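Local coordinates for protein 373aa long hypothetical citrate synthase (Sulfolobus tokodaii, PDB 1VGP) that adopts the mainly helical fold of the citrate synthase family and pairs with a second copy of itself, at residues 186-191 and 203-208; 93-98 and 122-127. One frame throughout, in Å; residues are numbered along the deposited sequence.

Interaction 1: residues 186-191 and 203-208; sequences TFASLV and IVAGIS
Ser189 OG lies against Gly206 CA at 3.7 Å and is also hydrogen-bonded to Ser202 O, just before 203-208. The hydroxyl thus ties helix 184-193 to helix 199-210 and still fills space at their contact. Gly206 has no side chain, and the backbones come close here: Ser189 CA and Gly206 CA are 4.8 Å apart. The short helix axes approach to 7.3 Å and run nearly antiparallel, at 152°.

Ala188 and Ala205 form the second half of the contact, and both methyls point toward the facing helix. Ala188 CB meets Ala205 O at 3.7 Å. Ala205 CB answers on Ala188 O at 3.8 Å. Each methyl therefore rests on the other residue's backbone more closely than on its methyl, since the two CB atoms are 4.4 Å apart. Ile203 adds a looser touch, with CD1 bending back toward Ser189 OG.

Ser208 turns its hydroxyl to its own helix. Ser208 OG bonds Val204 O at 2.7 Å, from above the carbonyl plane. Ser208 N reaches the same oxygen from the opposite face, so two donors hold it.

Ala188 also packs on Val191 of the second subunit, and Val204 on Val204 of that subunit. Trp339 of helix 327-346 touches Thr186 and Ile207.

Small residues at the touching points let two helices meet backbone to backbone beside the dimer interface. The buried hydroxyl of Ser189 is paired with a carbonyl, so close packing here leaves that polar group satisfied.

Interaction 2: residues 93-98 and 122-127; sequences DILRTA and SKFPTI
Leu95 packs between Phe124 and Ile127, and apolar contacts make up the whole join between 93-98 and 122-127. Leu95 CG is anti to the backbone N (chi1 -161°), which carries the two methyls across to helix 113-135. Leu95 CD2 meets Phe124 CE1 at 3.6 Å, approaching the ring obliquely. Leu95 CD1 meets Ile127 CG2, also at 3.6 Å. The Leu95 side chain crosses both partners at about a right angle. Ile127 points toward helix 91-105. Ile127 CD1 reaches Ala98 CB at 3.6 Å, while Ile127 CG2 makes a looser contact with Ile94 CG2 at 4.3 Å.

The polar groups of 93-98 find their partners away from 122-127: in their own helix, at Lys211, and on the second subunit. Arg96 NH1 lies 3.3 Å from Asp93 OD1, well out of the guanidinium plane, so charge alone links them. Lys211 NZ forms a second salt bridge to Asp93 OD1. Arg96 NE and Thr97 OG1 both hydrogen-bond Ser100 OG of the second subunit.

Segment 122-127 is kinked at Pro125. The axes of the two short segments cross at 133° and approach to 10.5 Å, a spacing bridged mainly by Leu95, Phe124 and Ile127. Helix 91-105 meets the second subunit and helix 113-135 packs on it, consistent with the helical layers at the dimer interface of citrate synthases.

Overall arrangement
Both interactions are buried, their centres about 15 Å apart, and both reach the second subunit. They share no helix but are directly linked. Ile203 and Ile207 of helix 199-210 pack on Phe124, and Val204 and Ser208 of that helix pack on Arg96. Helix 199-210 therefore touches both helices of interaction 2. Interaction 1 is the closer, made by small residues; interaction 2 is spanned mainly by larger apolar side chains. Their polar parts differ too: interaction 1 keeps a hydroxyl near the join, whereas the charged residues of interaction 2 take no part in its join, and Arg96 reaches the second subunit.

Interaction 1: residues 186-191 and 203-208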
ATOM      1  N   THR A 186       6.486   6.725   3.536  1.00 33.53           N
ATOM      2  CA  THR A 186       6.686   6.273   4.905  1.00 32.68           C
ATOM      3  C   THR A 186       5.341   6.195   5.605  1.00 32.36           C
ATOM      4  O   THR A 186       5.106   5.309   6.426  1.00 34.41           O
ATOM      5  CB  THR A 186       7.592   7.238   5.672  1.00 32.73           C
ATOM      6  OG1 THR A 186       8.849   7.328   4.997  1.00 40.07           O
ATOM      7  CG2 THR A 186       7.817   6.760   7.097  1.00 29.41           C
ATOM      8  N   PHE A 187       4.462   7.130   5.275  1.00 29.90           N
ATOM      9  CA  PHE A 187       3.158   7.195   5.912  1.00 30.63           C
ATOM     10  C   PHE A 187       2.223   6.095   5.372  1.00 31.36           C
ATOM     11  O   PHE A 187       1.443   5.500   6.124  1.00 30.25           O
ATOM     12  CB  PHE A 187       2.547   8.578   5.681  1.00 28.55           C
ATOM     13  CG  PHE A 187       1.259   8.802   6.409  1.00 28.93           C
ATOM     14  CD1 PHE A 187       0.103   9.163   5.707  1.00 29.01           C
ATOM     15  CD2 PHE A 187       1.194   8.678   7.796  1.00 26.90           C
ATOM     16  CE1 PHE A 187      -1.103   9.401   6.382  1.00 27.75           C
ATOM     17  CE2 PHE A 187      -0.004   8.910   8.481  1.00 28.43           C
ATOM     18  CZ  PHE A 187      -1.158   9.274   7.771  1.00 27.48           C
ATOM     19  N   ALA A 188       2.308   5.820   4.074  1.00 30.46           N
ATOM     20  CA  ALA A 188       1.524   4.738   3.485  1.00 30.57           C
ATOM     21  C   ALA A 188       1.862   3.432   4.200  1.00 30.68           C
ATOM     22  O   ALA A 188       0.969   2.642   4.513  1.00 30.11           O
ATOM     23  CB  ALA A 188       1.819   4.621   1.984  1.00 28.34           C
ATOM     24  N   SER A 189       3.155   3.225   4.453  1.00 27.91           N
ATOM     25  CA  SER A 189       3.656   2.109   5.259  1.00 28.97           C
ATOM     26  C   SER A 189       2.951   2.030   6.603  1.00 28.91           C
ATOM     27  O   SER A 189       2.464   0.974   7.003  1.00 27.66           O
ATOM     28  CB  SER A 189       5.150   2.296   5.533  1.00 27.98           C
ATOM     29  OG  SER A 189       5.909   1.564   4.605  1.00 38.42           O
ATOM     30  N   LEU A 190       2.936   3.166   7.295  1.00 28.29           N
ATOM     31  CA  LEU A 190       2.433   3.250   8.651  1.00 27.53           C
ATOM     32  C   LEU A 190       0.921   2.980   8.685  1.00 26.92           C
ATOM     33  O   LEU A 190       0.413   2.346   9.618  1.00 27.31           O
ATOM     34  CB  LEU A 190       2.741   4.636   9.227  1.00 26.38           C
ATOM     35  CG  LEU A 190       3.925   4.815  10.183  1.00 26.34           C
ATOM     36  CD1 LEU A 190       4.875   3.620  10.137  1.00 23.20           C
ATOM     37  CD2 LEU A 190       4.655   6.111   9.815  1.00 27.49           C
ATOM     38  N   VAL A 191       0.207   3.455   7.673  1.00 22.49           N
ATOM     39  CA  VAL A 191      -1.219   3.214   7.615  1.00 25.60           C
ATOM     40  C   VAL A 191      -1.497   1.716   7.571  1.00 27.94           C
ATOM     41  O   VAL A 191      -2.341   1.201   8.314  1.00 28.61           O
ATOM     42  CB  VAL A 191      -1.859   3.874   6.381  1.00 26.33           C
ATOM     43  CG1 VAL A 191      -3.367   3.597   6.376  1.00 22.11           C
ATOM     44  CG2 VAL A 191      -1.568   5.386   6.376  1.00 19.84           C
ATOM     45  N   ILE A 203       5.387  -2.724   3.477  1.00 29.30           N
ATOM     46  CA  ILE A 203       6.467  -2.357   2.572  1.00 27.40           C
ATOM     47  C   ILE A 203       6.004  -2.250   1.122  1.00 26.52           C
ATOM     48  O   ILE A 203       6.502  -1.406   0.369  1.00 27.24           O
ATOM     49  CB  ILE A 203       7.619  -3.380   2.658  1.00 27.79           C
ATOM     50  CG1 ILE A 203       8.120  -3.475   4.109  1.00 26.40           C
ATOM     51  CG2 ILE A 203       8.748  -2.980   1.715  1.00 28.75           C
ATOM     52  CD1 ILE A 203       8.393  -2.131   4.762  1.00 25.01           C
ATOM     53  N   VAL A 204       5.057  -3.102   0.731  1.00 24.40           N
ATOM     54  CA  VAL A 204       4.425  -2.991  -0.584  1.00 25.39           C
ATOM     55  C   VAL A 204       3.739  -1.631  -0.731  1.00 25.39           C
ATOM     56  O   VAL A 204       3.808  -1.000  -1.792  1.00 23.82           O
ATOM     57  CB  VAL A 204       3.365  -4.116  -0.805  1.00 26.00           C
ATOM     58  CG1 VAL A 204       2.538  -3.819  -2.048  1.00 24.64           C
ATOM     59  CG2 VAL A 204       4.047  -5.462  -0.942  1.00 25.10           C
ATOM     60  N   ALA A 205       3.075  -1.189   0.335  1.00 25.74           N
ATOM     61  CA  ALA A 205       2.427   0.123   0.341  1.00 25.64           C
ATOM     62  C   ALA A 205       3.476   1.237   0.258  1.00 26.47           C
ATOM     63  O   ALA A 205       3.285   2.216  -0.457  1.00 27.02           O
ATOM     64  CB  ALA A 205       1.600   0.282   1.607  1.00 24.59           C
ATOM     65  N   GLY A 206       4.584   1.067   0.976  1.00 25.77           N
ATOM     66  CA  GLY A 206       5.672   2.024   0.900  1.00 27.16           C
ATOM     67  C   GLY A 206       6.190   2.227  -0.514  1.00 30.42           C
ATOM     68  O   GLY A 206       6.263   3.359  -1.007  1.00 29.82           O
ATOM     69  N   ILE A 207       6.559   1.129  -1.170  1.00 31.46           N
ATOM     70  CA  ILE A 207       6.989   1.169  -2.567  1.00 29.57           C
ATOM     71  C   ILE A 207       5.909   1.760  -3.474  1.00 28.85           C
ATOM     72  O   ILE A 207       6.208   2.559  -4.358  1.00 29.01           O
ATOM     73  CB  ILE A 207       7.332  -0.254  -3.074  1.00 30.36           C
ATOM     74  CG1 ILE A 207       8.443  -0.852  -2.213  1.00 29.38           C
ATOM     75  CG2 ILE A 207       7.748  -0.199  -4.536  1.00 29.30           C
ATOM     76  CD1 ILE A 207       8.506  -2.354  -2.274  1.00 28.03           C
ATOM     77  N   SER A 208       4.658   1.362  -3.251  1.00 27.81           N
ATOM     78  CA  SER A 208       3.547   1.794  -4.091  1.00 27.60           C
ATOM     79  C   SER A 208       3.395   3.304  -4.065  1.00 28.34           C
ATOM     80  O   SER A 208       2.995   3.914  -5.057  1.00 28.62           O
ATOM     81  CB  SER A 208       2.240   1.148  -3.623  1.00 28.41           C
ATOM     82  OG  SER A 208       2.241  -0.241  -3.857  1.00 31.82           O
TER

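Interaction 2: residues 93-98 and 122-127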
ATOM      1  N   ASP A  93       7.648  -1.563 -10.060  1.00 31.11           N
ATOM      2  CA  ASP A  93       6.581  -2.558 -10.089  1.00 32.54           C
ATOM      3  C   ASP A  93       7.152  -3.963  -9.900  1.00 33.45           C
ATOM      4  O   ASP A  93       6.509  -4.834  -9.301  1.00 34.04           O
ATOM      5  CB  ASP A  93       5.817  -2.480 -11.410  1.00 33.31           C
ATOM      6  CG  ASP A  93       5.150  -1.134 -11.622  1.00 34.82           C
ATOM      7  OD1 ASP A  93       4.957  -0.386 -10.640  1.00 34.65           O
ATOM      8  OD2 ASP A  93       4.820  -0.826 -12.787  1.00 39.08           O
ATOM      9  N   ILE A  94       8.361  -4.184 -10.396  1.00 30.71           N
ATOM     10  CA  ILE A  94       9.021  -5.452 -10.138  1.00 31.60           C
ATOM     11  C   ILE A  94       9.221  -5.588  -8.636  1.00 32.40           C
ATOM     12  O   ILE A  94       8.877  -6.612  -8.038  1.00 34.43           O
ATOM     13  CB  ILE A  94      10.399  -5.540 -10.854  1.00 29.52           C
ATOM     14  CG1 ILE A  94      10.191  -5.605 -12.366  1.00 28.02           C
ATOM     15  CG2 ILE A  94      11.154  -6.779 -10.392  1.00 29.34           C
ATOM     16  CD1 ILE A  94       9.242  -6.717 -12.798  1.00 22.67           C
ATOM     17  N   LEU A  95       9.765  -4.536  -8.035  1.00 30.83           N
ATOM     18  CA  LEU A  95      10.093  -4.545  -6.621  1.00 30.77           C
ATOM     19  C   LEU A  95       8.833  -4.759  -5.770  1.00 30.53           C
ATOM     20  O   LEU A  95       8.830  -5.542  -4.811  1.00 31.64           O
ATOM     21  CB  LEU A  95      10.774  -3.225  -6.251  1.00 29.21           C
ATOM     22  CG  LEU A  95      11.581  -3.205  -4.949  1.00 28.63           C
ATOM     23  CD1 LEU A  95      12.614  -4.327  -4.961  1.00 26.63           C
ATOM     24  CD2 LEU A  95      12.264  -1.853  -4.800  1.00 29.33           C
ATOM     25  N   ARG A  96       7.769  -4.057  -6.131  1.00 28.78           N
ATOM     26  CA  ARG A  96       6.486  -4.165  -5.448  1.00 30.17           C
ATOM     27  C   ARG A  96       5.981  -5.604  -5.458  1.00 30.70           C
ATOM     28  O   ARG A  96       5.624  -6.167  -4.418  1.00 30.53           O
ATOM     29  CB  ARG A  96       5.459  -3.265  -6.136  1.00 30.42           C
ATOM     30  CG  ARG A  96       4.125  -3.160  -5.422  1.00 30.93           C
ATOM     31  CD  ARG A  96       3.149  -2.380  -6.278  1.00 32.45           C
ATOM     32  NE  ARG A  96       2.935  -3.046  -7.553  1.00 34.09           N
ATOM     33  CZ  ARG A  96       2.538  -2.437  -8.664  1.00 35.39           C
ATOM     34  NH1 ARG A  96       2.369  -1.125  -8.682  1.00 36.14           N
ATOM     35  NH2 ARG A  96       2.300  -3.146  -9.761  1.00 37.41           N
ATOM     36  N   THR A  97       5.951  -6.193  -6.644  1.00 31.85           N
ATOM     37  CA  THR A  97       5.448  -7.540  -6.808  1.00 32.06           C
ATOM     38  C   THR A  97       6.330  -8.554  -6.064  1.00 32.86           C
ATOM     39  O   THR A  97       5.830  -9.457  -5.368  1.00 32.83           O
ATOM     40  CB  THR A  97       5.377  -7.896  -8.308  1.00 32.34           C
ATOM     41  OG1 THR A  97       4.723  -6.835  -9.012  1.00 30.07           O
ATOM     42  CG2 THR A  97       4.594  -9.178  -8.528  1.00 33.13           C
ATOM     43  N   ALA A  98       7.644  -8.405  -6.199  1.00 30.46           N
ATOM     44  CA  ALA A  98       8.572  -9.348  -5.592  1.00 28.34           C
ATOM     45  C   ALA A  98       8.415  -9.347  -4.073  1.00 30.01           C
ATOM     46  O   ALA A  98       8.401 -10.402  -3.436  1.00 29.43           O
ATOM     47  CB  ALA A  98       9.986  -8.996  -5.985  1.00 28.41           C
ATOM     48  N   SER A 122      17.604  -7.023   3.296  1.00 36.67           N
ATOM     49  CA  SER A 122      18.742  -7.657   2.667  1.00 37.01           C
ATOM     50  C   SER A 122      18.449  -8.171   1.256  1.00 36.48           C
ATOM     51  O   SER A 122      19.368  -8.334   0.445  1.00 37.95           O
ATOM     52  CB  SER A 122      19.232  -8.806   3.533  1.00 38.67           C
ATOM     53  OG  SER A 122      19.094 -10.024   2.835  1.00 43.12           O
ATOM     54  N   LYS A 123      17.178  -8.422   0.957  1.00 34.09           N
ATOM     55  CA  LYS A 123      16.806  -8.969  -0.344  1.00 31.53           C
ATOM     56  C   LYS A 123      16.529  -7.912  -1.406  1.00 32.30           C
ATOM     57  O   LYS A 123      16.537  -8.222  -2.599  1.00 33.47           O
ATOM     58  CB  LYS A 123      15.576  -9.868  -0.211  1.00 30.36           C
ATOM     59  CG  LYS A 123      15.866 -11.229   0.410  1.00 26.20           C
ATOM     60  CD  LYS A 123      14.598 -11.865   0.929  1.00 27.51           C
ATOM     61  CE  LYS A 123      14.857 -13.275   1.408  1.00 28.71           C
ATOM     62  NZ  LYS A 123      15.217 -13.293   2.843  1.00 30.34           N
ATOM     63  N   PHE A 124      16.272  -6.673  -0.990  1.00 32.84           N
ATOM     64  CA  PHE A 124      15.957  -5.616  -1.950  1.00 30.75           C
ATOM     65  C   PHE A 124      17.048  -5.522  -3.003  1.00 29.82           C
ATOM     66  O   PHE A 124      16.777  -5.573  -4.199  1.00 28.15           O
ATOM     67  CB  PHE A 124      15.796  -4.262  -1.248  1.00 30.40           C
ATOM     68  CG  PHE A 124      14.370  -3.917  -0.908  1.00 29.89           C
ATOM     69  CD1 PHE A 124      13.716  -2.886  -1.569  1.00 27.54           C
ATOM     70  CD2 PHE A 124      13.682  -4.627   0.074  1.00 30.82           C
ATOM     71  CE1 PHE A 124      12.396  -2.564  -1.254  1.00 28.99           C
ATOM     72  CE2 PHE A 124      12.362  -4.311   0.395  1.00 28.40           C
ATOM     73  CZ  PHE A 124      11.715  -3.279  -0.271  1.00 28.47           C
ATOM     74  N   PRO A 125      18.311  -5.400  -2.570  1.00 30.70           N
ATOM     75  CA  PRO A 125      19.382  -5.297  -3.569  1.00 31.86           C
ATOM     76  C   PRO A 125      19.453  -6.504  -4.517  1.00 31.40           C
ATOM     77  O   PRO A 125      19.724  -6.345  -5.711  1.00 31.30           O
ATOM     78  CB  PRO A 125      20.648  -5.111  -2.722  1.00 30.79           C
ATOM     79  CG  PRO A 125      20.274  -5.592  -1.350  1.00 32.05           C
ATOM     80  CD  PRO A 125      18.825  -5.271  -1.193  1.00 30.01           C
ATOM     81  N   THR A 126      19.179  -7.696  -3.984  1.00 31.22           N
ATOM     82  CA  THR A 126      19.146  -8.923  -4.780  1.00 30.43           C
ATOM     83  C   THR A 126      18.046  -8.880  -5.831  1.00 30.66           C
ATOM     84  O   THR A 126      18.260  -9.279  -6.977  1.00 31.46           O
ATOM     85  CB  THR A 126      18.916 -10.175  -3.899  1.00 30.91           C
ATOM     86  OG1 THR A 126      19.659 -10.065  -2.682  1.00 31.67           O
ATOM     87  CG2 THR A 126      19.365 -11.416  -4.618  1.00 29.71           C
ATOM     88  N   ILE A 127      16.862  -8.407  -5.442  1.00 30.22           N
ATOM     89  CA  ILE A 127      15.772  -8.213  -6.403  1.00 29.33           C
ATOM     90  C   ILE A 127      16.208  -7.217  -7.475  1.00 30.42           C
ATOM     91  O   ILE A 127      16.058  -7.465  -8.669  1.00 30.54           O
ATOM     92  CB  ILE A 127      14.501  -7.655  -5.722  1.00 27.23           C
ATOM     93  CG1 ILE A 127      13.978  -8.652  -4.681  1.00 27.76           C
ATOM     94  CG2 ILE A 127      13.437  -7.360  -6.766  1.00 24.03           C
ATOM     95  CD1 ILE A 127      12.810  -8.128  -3.865  1.00 23.44           C
TER